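PDB 6T0Q: lectin from Pleurotus ostreatus, which probably binds galactose-type sugars, including N-acetylgalactosamine, through calcium-dependent sites in its beta-sandwich modules. Local coordinates for residues A229-Y242 with G254-L268. Numbering follows the deposited sequence.
Sequences AVCATVLIAADDRY and GSSYTVADAYTIPNL. With CA (calcium ion), chain G.
Strands 229-239 and 261-265 run antiparallel, paired through the backbones of Ala232 with Ile265, Val234 with Tyr263 and Ile236 with Asp261; a second, separate pair joins Tyr242 to Gly254, with the register shifted by one. The Tyr242 hydroxyl joins the two segments through Asp261 and Tyr263. Tyr242 OH donates to Asp261 OD2 (2.6 Å), on the anti side of the carboxylate, and also lies 2.8 Å from OH of Tyr263, a ring arriving from the opposite direction. With CG between its backbone N and carbonyl carbon (chi1 71°), the Tyr242 ring is sandwiched: CD1 of Ile236 rests on one face and the backbone N of Gly254 on the other. Glycine suits this place, because a CB there would run into both the ring and Asp261. On the other side of the sheet, CD1 of Leu235 packs on CB of Ala260 (3.6 Å), while one water bridges the hydroxyls of Thr233 and Thr264; Leu195 touches Leu235, and Phe25 touches Ala262 and Thr264.

At the turn, a cis peptide joins Asp239 to Asp240, and Asp240 and Arg241 form a classic beta bulge opposite Thr280. Asp239 OD1 and Asp240 OD2 grip calcium, both at 2.6 Å; Asn281, Gly283 and Pro285 complete the site. The Tyr257 ring lies over the Asp239 carboxylate, planes 15° apart, and Trp344 NE1 is hydrogen-bonded to its OD2, which together would help fix its orientation; Gly282 N is hydrogen-bonded to the metal-binding OD2 of Asp240.

In this beta-sandwich, strand 229-239 is flanked by 261-265 and 287-296, whereas 241-246, whose Arg241 lines a glycan pocket, belongs to the facing sheet beside 273-281, whose Ile277 touches Ile236 and Tyr242 between the layers.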
loop_
_atom_site.group_PDB
_atom_site.type_symbol
_atom_site.label_atom_id
_atom_site.label_comp_id
_atom_site.label_asym_id
_atom_site.label_seq_id
_atom_site.Cartn_x
_atom_site.Cartn_y
_atom_site.Cartn_z
ATOM N N ALA A 229 7.446 7.754 -0.424
ATOM C CA ALA A 229 6.947 9.051 -0.001
ATOM C C ALA A 229 7.801 9.584 1.139
ATOM O O ALA A 229 8.356 8.818 1.932
ATOM C CB ALA A 229 5.491 8.942 0.447
ATOM N N VAL A 230 7.904 10.909 1.218
ATOM C CA VAL A 230 8.838 11.534 2.151
ATOM C C VAL A 230 8.128 12.518 3.078
ATOM O O VAL A 230 8.018 12.268 4.285
ATOM C CB VAL A 230 9.981 12.221 1.382
ATOM C CG1 VAL A 230 10.913 12.940 2.349
ATOM C CG2 VAL A 230 10.764 11.181 0.559
ATOM N N CYS A 231 7.635 13.640 2.526
ATOM C CA CYS A 231 7.008 14.708 3.302
ATOM C C CYS A 231 5.665 15.044 2.670
ATOM O O CYS A 231 5.479 14.873 1.462
ATOM C CB CYS A 231 7.888 16.021 3.349
ATOM S SG CYS A 231 9.485 15.894 4.306
ATOM N N ALA A 232 4.726 15.527 3.491
ATOM C CA ALA A 232 3.497 16.113 2.973
ATOM C C ALA A 232 3.309 17.501 3.560
ATOM O O ALA A 232 3.693 17.773 4.704
ATOM C CB ALA A 232 2.259 15.268 3.278
ATOM N N THR A 233 2.740 18.379 2.747
ATOM C CA THR A 233 2.269 19.682 3.186
ATOM C C THR A 233 0.761 19.700 3.010
ATOM O O THR A 233 0.260 19.305 1.953
ATOM C CB THR A 233 2.922 20.798 2.378
ATOM O OG1 THR A 233 4.347 20.641 2.448
ATOM C CG2 THR A 233 2.529 22.177 2.948
ATOM N N VAL A 234 0.040 20.129 4.043
ATOM C CA VAL A 234 -1.422 20.099 4.045
ATOM C C VAL A 234 -1.941 21.504 4.290
ATOM O O VAL A 234 -1.501 22.178 5.227
ATOM C CB VAL A 234 -1.977 19.135 5.112
ATOM C CG1 VAL A 234 -3.518 19.147 5.097
ATOM C CG2 VAL A 234 -1.435 17.739 4.899
ATOM N N LEU A 235 -2.877 21.941 3.455
ATOM C CA LEU A 235 -3.605 23.185 3.651
ATOM C C LEU A 235 -5.076 22.838 3.846
ATOM O O LEU A 235 -5.637 22.107 3.030
ATOM C CB LEU A 235 -3.424 24.097 2.436
ATOM C CG LEU A 235 -4.199 25.406 2.480
ATOM C CD1 LEU A 235 -3.666 26.261 3.610
ATOM C CD2 LEU A 235 -4.079 26.117 1.131
ATOM N N ILE A 236 -5.705 23.338 4.914
ATOM C CA ILE A 236 -7.061 22.896 5.240
ATOM C C ILE A 236 -7.857 24.012 5.912
ATOM O O ILE A 236 -7.318 24.825 6.672
ATOM C CB ILE A 236 -7.007 21.632 6.130
ATOM C CG1 ILE A 236 -8.406 21.115 6.478
ATOM C CG2 ILE A 236 -6.206 21.899 7.417
ATOM C CD1 ILE A 236 -8.333 19.692 7.088
ATOM N N ALA A 237 -9.163 24.037 5.635
ATOM C CA ALA A 237 -10.104 24.900 6.341
ATOM C C ALA A 237 -11.461 24.211 6.363
ATOM O O ALA A 237 -11.747 23.352 5.524
ATOM C CB ALA A 237 -10.216 26.286 5.686
ATOM N N ALA A 238 -12.304 24.597 7.325
ATOM C CA ALA A 238 -13.624 23.990 7.445
ATOM C C ALA A 238 -14.616 24.974 8.045
ATOM O O ALA A 238 -14.255 25.836 8.852
ATOM C CB ALA A 238 -13.603 22.717 8.306
ATOM N N ASP A 239 -15.873 24.821 7.636
ATOM C CA ASP A 239 -17.027 25.466 8.254
ATOM C C ASP A 239 -17.826 24.349 8.922
ATOM O O ASP A 239 -18.484 23.569 8.225
ATOM C CB ASP A 239 -17.857 26.187 7.186
ATOM C CG ASP A 239 -19.013 27.002 7.766
ATOM O OD1 ASP A 239 -19.328 26.863 8.965
ATOM O OD2 ASP A 239 -19.603 27.800 7.007
ATOM N N ASP A 240 -17.790 24.254 10.256
ATOM C CA ASP A 240 -17.259 25.235 11.212
ATOM C C ASP A 240 -15.847 24.979 11.735
ATOM O O ASP A 240 -15.159 25.917 12.133
ATOM C CB ASP A 240 -18.187 25.296 12.435
ATOM C CG ASP A 240 -19.354 26.226 12.232
ATOM O OD1 ASP A 240 -19.143 27.453 12.319
ATOM O OD2 ASP A 240 -20.469 25.734 11.964
ATOM N N ARG A 241 -15.441 23.713 11.802
ATOM C CA ARG A 241 -14.177 23.356 12.440
ATOM C C ARG A 241 -13.784 21.958 11.981
ATOM O O ARG A 241 -14.594 21.225 11.414
ATOM C CB ARG A 241 -14.291 23.409 13.972
ATOM C CG ARG A 241 -15.330 22.430 14.534
ATOM C CD ARG A 241 -15.328 22.389 16.066
ATOM N NE ARG A 241 -15.577 23.705 16.650
ATOM C CZ ARG A 241 -14.664 24.431 17.294
ATOM N NH1 ARG A 241 -13.428 23.969 17.453
ATOM N NH2 ARG A 241 -14.986 25.625 17.782
ATOM N N TYR A 242 -12.533 21.585 12.260
ATOM C CA TYR A 242 -12.017 20.283 11.847
ATOM C C TYR A 242 -10.938 19.845 12.822
ATOM O O TYR A 242 -10.310 20.665 13.496
ATOM C CB TYR A 242 -11.412 20.316 10.430
ATOM C CG TYR A 242 -10.106 21.075 10.430
ATOM C CD1 TYR A 242 -8.901 20.432 10.684
ATOM C CD2 TYR A 242 -10.087 22.452 10.242
ATOM C CE1 TYR A 242 -7.706 21.137 10.741
ATOM C CE2 TYR A 242 -8.896 23.168 10.281
ATOM C CZ TYR A 242 -7.713 22.503 10.533
ATOM O OH TYR A 242 -6.531 23.203 10.590
ATOM N N GLY A 254 -8.573 23.318 13.659
ATOM C CA GLY A 254 -8.862 24.705 13.360
ATOM C C GLY A 254 -10.353 24.935 13.471
ATOM O O GLY A 254 -11.141 23.993 13.555
ATOM N N SER A 255 -10.738 26.217 13.476
ATOM C CA SER A 255 -12.150 26.570 13.599
ATOM C C SER A 255 -12.486 27.821 12.804
ATOM O O SER A 255 -13.343 28.608 13.218
ATOM C CB SER A 255 -12.547 26.764 15.074
ATOM O OG SER A 255 -11.688 27.690 15.718
ATOM N N SER A 256 -11.840 28.015 11.661
ATOM C CA SER A 256 -12.076 29.190 10.837
ATOM C C SER A 256 -12.287 28.766 9.395
ATOM O O SER A 256 -11.531 27.939 8.871
ATOM C CB SER A 256 -10.905 30.177 10.926
ATOM O OG SER A 256 -11.138 31.266 10.052
ATOM N N TYR A 257 -13.308 29.330 8.752
ATOM C CA TYR A 257 -13.484 29.154 7.320
ATOM C C TYR A 257 -13.030 30.378 6.540
ATOM O O TYR A 257 -13.249 30.450 5.328
ATOM C CB TYR A 257 -14.940 28.797 6.989
ATOM C CG TYR A 257 -16.007 29.686 7.619
ATOM C CD1 TYR A 257 -16.474 30.814 6.965
ATOM C CD2 TYR A 257 -16.564 29.365 8.857
ATOM C CE1 TYR A 257 -17.466 31.624 7.533
ATOM C CE2 TYR A 257 -17.542 30.169 9.436
ATOM C CZ TYR A 257 -17.991 31.292 8.765
ATOM O OH TYR A 257 -18.964 32.086 9.341
ATOM N N THR A 258 -12.383 31.338 7.202
ATOM C CA THR A 258 -11.785 32.469 6.503
ATOM C C THR A 258 -10.267 32.508 6.602
ATOM O O THR A 258 -9.629 33.229 5.826
ATOM C CB THR A 258 -12.345 33.792 7.045
ATOM O OG1 THR A 258 -12.112 33.861 8.455
ATOM C CG2 THR A 258 -13.851 33.890 6.773
ATOM N N VAL A 259 -9.677 31.764 7.531
ATOM C CA VAL A 259 -8.230 31.693 7.682
ATOM C C VAL A 259 -7.851 30.216 7.674
ATOM O O VAL A 259 -8.181 29.485 8.616
ATOM C CB VAL A 259 -7.749 32.383 8.966
ATOM C CG1 VAL A 259 -6.233 32.234 9.116
ATOM C CG2 VAL A 259 -8.161 33.873 8.963
ATOM N N ALA A 260 -7.177 29.772 6.606
ATOM C CA ALA A 260 -6.797 28.371 6.472
ATOM C C ALA A 260 -5.550 28.058 7.295
ATOM O O ALA A 260 -4.725 28.932 7.584
ATOM C CB ALA A 260 -6.544 28.015 5.002
ATOM N N ASP A 261 -5.403 26.784 7.650
ATOM C CA ASP A 261 -4.244 26.301 8.393
ATOM C C ASP A 261 -3.375 25.427 7.499
ATOM O O ASP A 261 -3.893 24.660 6.687
ATOM C CB ASP A 261 -4.688 25.499 9.612
ATOM C CG ASP A 261 -5.626 26.287 10.494
ATOM O OD1 ASP A 261 -5.297 27.458 10.772
ATOM O OD2 ASP A 261 -6.702 25.760 10.862
ATOM N N ALA A 262 -2.054 25.528 7.670
ATOM C CA ALA A 262 -1.097 24.716 6.927
ATOM C C ALA A 262 -0.224 23.926 7.888
ATOM O O ALA A 262 0.166 24.429 8.951
ATOM C CB ALA A 262 -0.217 25.577 6.002
ATOM N N TYR A 263 0.090 22.687 7.500
ATOM C CA TYR A 263 0.858 21.767 8.323
ATOM C C TYR A 263 1.918 21.074 7.484
ATOM O O TYR A 263 1.724 20.827 6.291
ATOM C CB TYR A 263 -0.029 20.693 8.964
ATOM C CG TYR A 263 -1.150 21.259 9.792
ATOM C CD1 TYR A 263 -0.946 21.593 11.127
ATOM C CD2 TYR A 263 -2.418 21.458 9.244
ATOM C CE1 TYR A 263 -1.973 22.122 11.901
ATOM C CE2 TYR A 263 -3.454 21.979 10.011
ATOM C CZ TYR A 263 -3.220 22.305 11.339
ATOM O OH TYR A 263 -4.238 22.823 12.103
ATOM N N THR A 264 3.029 20.732 8.134
ATOM C CA THR A 264 4.080 19.918 7.536
ATOM C C THR A 264 4.083 18.548 8.204
ATOM O O THR A 264 4.040 18.458 9.434
ATOM C CB THR A 264 5.448 20.594 7.695
ATOM O OG1 THR A 264 5.498 21.760 6.863
ATOM C CG2 THR A 264 6.592 19.632 7.317
ATOM N N ILE A 265 4.112 17.493 7.394
ATOM C CA ILE A 265 4.198 16.116 7.878
ATOM C C ILE A 265 5.556 15.602 7.423
ATOM O O ILE A 265 5.695 15.181 6.269
ATOM C CB ILE A 265 3.074 15.224 7.319
ATOM C CG1 ILE A 265 1.711 15.926 7.373
ATOM C CG2 ILE A 265 3.092 13.835 8.005
ATOM C CD1 ILE A 265 1.245 16.268 8.739
ATOM N N PRO A 266 6.585 15.645 8.267
ATOM C CA PRO A 266 7.943 15.306 7.819
ATOM C C PRO A 266 8.274 13.827 7.917
ATOM O O PRO A 266 9.395 13.442 7.567
ATOM C CB PRO A 266 8.815 16.111 8.797
ATOM C CG PRO A 266 8.034 16.030 10.088
ATOM C CD PRO A 266 6.552 16.040 9.687
ATOM N N ASN A 267 7.340 12.998 8.371
ATOM C CA ASN A 267 7.629 11.615 8.734
ATOM C C ASN A 267 6.581 10.674 8.152
ATOM O O ASN A 267 6.068 9.790 8.836
ATOM C CB ASN A 267 7.689 11.471 10.252
ATOM C CG ASN A 267 6.366 11.818 10.919
ATOM O OD1 ASN A 267 5.576 12.600 10.387
ATOM N ND2 ASN A 267 6.115 11.229 12.082
ATOM N N LEU A 268 6.247 10.858 6.873
ATOM C CA LEU A 268 5.311 9.960 6.205
ATOM C C LEU A 268 5.813 8.518 6.237
ATOM O O LEU A 268 7.017 8.257 6.284
ATOM C CB LEU A 268 5.111 10.379 4.751
ATOM C CG LEU A 268 4.407 11.697 4.453
ATOM C CD1 LEU A 268 4.365 11.898 2.946
ATOM C CD2 LEU A 268 3.001 11.648 5.032
HETATM CA CA CA G . -21.677 26.107 9.675
HETATM O O HOH W 1 10.040 11.438 5.872
HETATM O O HOH W 2 6.086 21.297 4.307
HETATM O O HOH W 3 -11.824 25.163 10.342
HETATM O O HOH W 4 -11.649 22.160 15.981
#